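Local structure of Tat-secreted protein Rv2525c (Mycobacterium tuberculosis, 4PMQ) at residues L7-A12 with G191-Q196. The protein may act as a peptidoglycan hydrolase with glycosidase activity and shows esterase activity toward p-nitrophenyl esters in vitro. Sequence-based numbering, arbitrary orientation.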
ATOM      1  N   LEU A   7      -6.567   5.071   8.720  1.00  6.77           N
ATOM      2  CA  LEU A   7      -5.157   5.112   8.393  1.00  5.84           C
ATOM      3  C   LEU A   7      -4.964   6.131   7.303  1.00 11.37           C
ATOM      4  O   LEU A   7      -5.739   6.148   6.342  1.00 11.34           O
ATOM      5  CB  LEU A   7      -4.605   3.768   7.921  1.00  6.24           C
ATOM      6  CG  LEU A   7      -4.752   2.597   8.894  1.00  8.93           C
ATOM      7  CD1 LEU A   7      -4.270   1.317   8.239  1.00  9.08           C
ATOM      8  CD2 LEU A   7      -3.968   2.818  10.205  1.00  7.74           C
ATOM      9  N   LEU A   8      -3.921   6.964   7.422  1.00  6.13           N
ATOM     10  CA  LEU A   8      -3.664   7.948   6.367  1.00  6.30           C
ATOM     11  C   LEU A   8      -2.562   7.463   5.465  1.00  9.13           C
ATOM     12  O   LEU A   8      -1.623   6.837   5.946  1.00  7.11           O
ATOM     13  CB  LEU A   8      -3.245   9.291   6.997  1.00  6.78           C
ATOM     14  CG  LEU A   8      -4.239   9.922   7.984  1.00 10.42           C
ATOM     15  CD1 LEU A   8      -3.699  11.244   8.502  1.00 11.09           C
ATOM     16  CD2 LEU A   8      -5.659  10.079   7.357  1.00  9.29           C
ATOM     17  N   ASP A   9      -2.633   7.820   4.177  1.00  7.13           N
ATOM     18  CA  ASP A   9      -1.517   7.546   3.272  1.00  7.13           C
ATOM     19  C   ASP A   9      -1.135   8.861   2.581  1.00  9.82           C
ATOM     20  O   ASP A   9      -1.990   9.721   2.364  1.00  9.71           O
ATOM     21  CB  ASP A   9      -1.796   6.403   2.288  1.00  7.74           C
ATOM     22  CG  ASP A   9      -2.748   6.771   1.173  1.00 10.00           C
ATOM     23  OD1 ASP A   9      -2.307   7.458   0.224  1.00 11.12           O
ATOM     24  OD2 ASP A   9      -3.923   6.371   1.249  1.00 11.48           O
ATOM     25  N   TYR A  10       0.158   9.040   2.285  1.00  7.61           N
ATOM     26  CA  TYR A  10       0.656  10.305   1.731  1.00  8.09           C
ATOM     27  C   TYR A  10       2.025  10.112   1.155  1.00 12.05           C
ATOM     28  O   TYR A  10       2.810   9.341   1.713  1.00 11.90           O
ATOM     29  CB  TYR A  10       0.716  11.395   2.824  1.00  8.17           C
ATOM     30  CG  TYR A  10       1.139  10.885   4.188  1.00  8.72           C
ATOM     31  CD1 TYR A  10       0.214  10.311   5.057  1.00 10.29           C
ATOM     32  CD2 TYR A  10       2.464  10.996   4.619  1.00  8.32           C
ATOM     33  CE1 TYR A  10       0.591   9.845   6.313  1.00  9.57           C
ATOM     34  CE2 TYR A  10       2.849  10.556   5.893  1.00  8.27           C
ATOM     35  CZ  TYR A  10       1.907   9.966   6.725  1.00 11.61           C
ATOM     36  OH  TYR A  10       2.219   9.500   7.971  1.00 10.12           O
ATOM     37  N   ALA A  11       2.314  10.825   0.064  1.00 11.17           N
ATOM     38  CA  ALA A  11       3.613  10.739  -0.608  1.00 11.51           C
ATOM     39  C   ALA A  11       4.411  12.036  -0.539  1.00 11.90           C
ATOM     40  O   ALA A  11       5.636  11.982  -0.729  1.00 11.77           O
ATOM     41  CB  ALA A  11       3.397  10.379  -2.077  1.00 13.39           C
ATOM     42  N   ALA A  12       3.749  13.202  -0.338  1.00 10.65           N
ATOM     43  CA  ALA A  12       4.412  14.501  -0.476  1.00 11.69           C
ATOM     44  C   ALA A  12       5.358  14.888   0.655  1.00 16.14           C
ATOM     45  O   ALA A  12       6.155  15.800   0.477  1.00 15.68           O
ATOM     46  CB  ALA A  12       3.392  15.617  -0.674  1.00 12.19           C
ATOM     47  N   GLY A 191      -0.816  16.800   1.898  1.00  9.76           N
ATOM     48  CA  GLY A 191      -2.056  16.191   1.408  1.00 10.00           C
ATOM     49  C   GLY A 191      -2.104  14.718   1.803  1.00 11.11           C
ATOM     50  O   GLY A 191      -1.085  14.006   1.725  1.00 10.06           O
ATOM     51  N   VAL A 192      -3.265  14.255   2.308  1.00  7.35           N
ATOM     52  CA  VAL A 192      -3.383  12.850   2.715  1.00  6.73           C
ATOM     53  C   VAL A 192      -4.630  12.232   2.110  1.00 10.22           C
ATOM     54  O   VAL A 192      -5.596  12.941   1.807  1.00  9.80           O
ATOM     55  CB  VAL A 192      -3.386  12.642   4.264  1.00  8.72           C
ATOM     56  CG1 VAL A 192      -2.109  13.175   4.908  1.00  8.86           C
ATOM     57  CG2 VAL A 192      -4.638  13.237   4.933  1.00  8.36           C
ATOM     58  N   ASP A 193      -4.587  10.914   1.954  1.00  7.86           N
ATOM     59  CA  ASP A 193      -5.716  10.067   1.604  1.00  7.52           C
ATOM     60  C   ASP A 193      -6.186   9.380   2.861  1.00 11.74           C
ATOM     61  O   ASP A 193      -5.372   9.076   3.750  1.00 10.47           O
ATOM     62  CB  ASP A 193      -5.344   9.031   0.528  1.00  8.54           C
ATOM     63  CG  ASP A 193      -4.662   9.627  -0.696  1.00 10.90           C
ATOM     64  OD1 ASP A 193      -5.105  10.714  -1.158  1.00 12.64           O
ATOM     65  OD2 ASP A 193      -3.743   8.975  -1.236  1.00 16.13           O
ATOM     66  N   VAL A 194      -7.473   9.081   2.925  1.00  8.21           N
ATOM     67  CA  VAL A 194      -8.066   8.467   4.103  1.00  8.00           C
ATOM     68  C   VAL A 194      -8.454   7.040   3.802  1.00  9.73           C
ATOM     69  O   VAL A 194      -9.110   6.774   2.785  1.00  8.18           O
ATOM     70  CB  VAL A 194      -9.276   9.282   4.614  1.00 12.65           C
ATOM     71  CG1 VAL A 194      -9.896   8.623   5.834  1.00 11.44           C
ATOM     72  CG2 VAL A 194      -8.869  10.722   4.939  1.00 13.52           C
ATOM     73  N   ASN A 195      -8.073   6.121   4.712  1.00  7.59           N
ATOM     74  CA  ASN A 195      -8.373   4.706   4.547  1.00  6.45           C
ATOM     75  C   ASN A 195      -9.097   4.196   5.767  1.00  9.77           C
ATOM     76  O   ASN A 195      -8.666   4.488   6.896  1.00  9.89           O
ATOM     77  CB  ASN A 195      -7.088   3.897   4.324  1.00  6.29           C
ATOM     78  CG  ASN A 195      -6.301   4.449   3.164  1.00  9.25           C
ATOM     79  OD1 ASN A 195      -6.614   4.147   2.015  1.00  8.02           O
ATOM     80  ND2 ASN A 195      -5.361   5.355   3.435  1.00  7.09           N
ATOM     81  N   GLN A 196     -10.128   3.369   5.563  1.00  6.67           N
ATOM     82  CA  GLN A 196     -10.869   2.715   6.656  1.00  7.36           C
ATOM     83  C   GLN A 196     -10.336   1.308   6.877  1.00 11.07           C
ATOM     84  O   GLN A 196     -10.106   0.569   5.920  1.00  8.94           O
ATOM     85  CB  GLN A 196     -12.359   2.647   6.308  1.00  9.13           C
ATOM     86  CG  GLN A 196     -13.008   4.027   6.321  1.00 19.61           C
ATOM     87  CD  GLN A 196     -14.517   4.007   6.207  1.00 38.61           C
ATOM     88  OE1 GLN A 196     -15.136   3.085   5.650  1.00 36.53           O
ATOM     89  NE2 GLN A 196     -15.136   5.064   6.706  1.00 26.43           N
TER
HETATM   90  O   HOH W   1       0.839  13.561  -0.219  1.00 15.91           O
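L7 and D9 form antiparallel hydrogen-bonded pairs with N195 and D193, joining the first strand to the last and closing the barrel of this TIM-barrel-like, glycoside hydrolase-like domain; strand 6-9 runs parallel to strand 27-31 along its other edge. Four backbone bonds tie the pairs, from L7 N to N195 O, N195 N to L7 O, D9 N to D193 O and D193 N to D9 O. Between them, L8 CA makes a CA-H...O contact with D193 O, 3.3 Å between CA and O. Where strand 6-9 has ended, a water takes the hydrogen of A12 N and donates to G191 O.

On the face of L8 and V194, L8 CD2 packs 4.1 Å from V194 CG2, and it lies equally close to V192 CG2. Beyond the strand end, V192 CG1 lies 3.7 Å from Y10 CD1.

The polar side chains gather on the face of L7, D9, D193 and N195. With CG between its backbone N and carbonyl carbon (chi1 74°), D9 reaches both D193 and N195. ND2 of N195 donates to D9 OD2 at 2.8 Å (170°), within its own amide plane and on the carboxylate's anti lone pair; it also donates to L7 O at 3.0 Å, from above the carbonyl plane, so that oxygen accepts from both nitrogens of N195. Q179 adds a second donor to D9 OD2, W160 holds N195 OD1, and the backbone of D183 binds D193 OD1. A glycerol lies about 3 Å from the D9 side chain and a tartrate about 4 Å from that of D193; both probably come from the crystallisation liquor, but such molecules often mark pockets. The two acids meet with their carboxylate planes turned 58° apart, D9 OD1 standing 2.5 Å from D193 OD2.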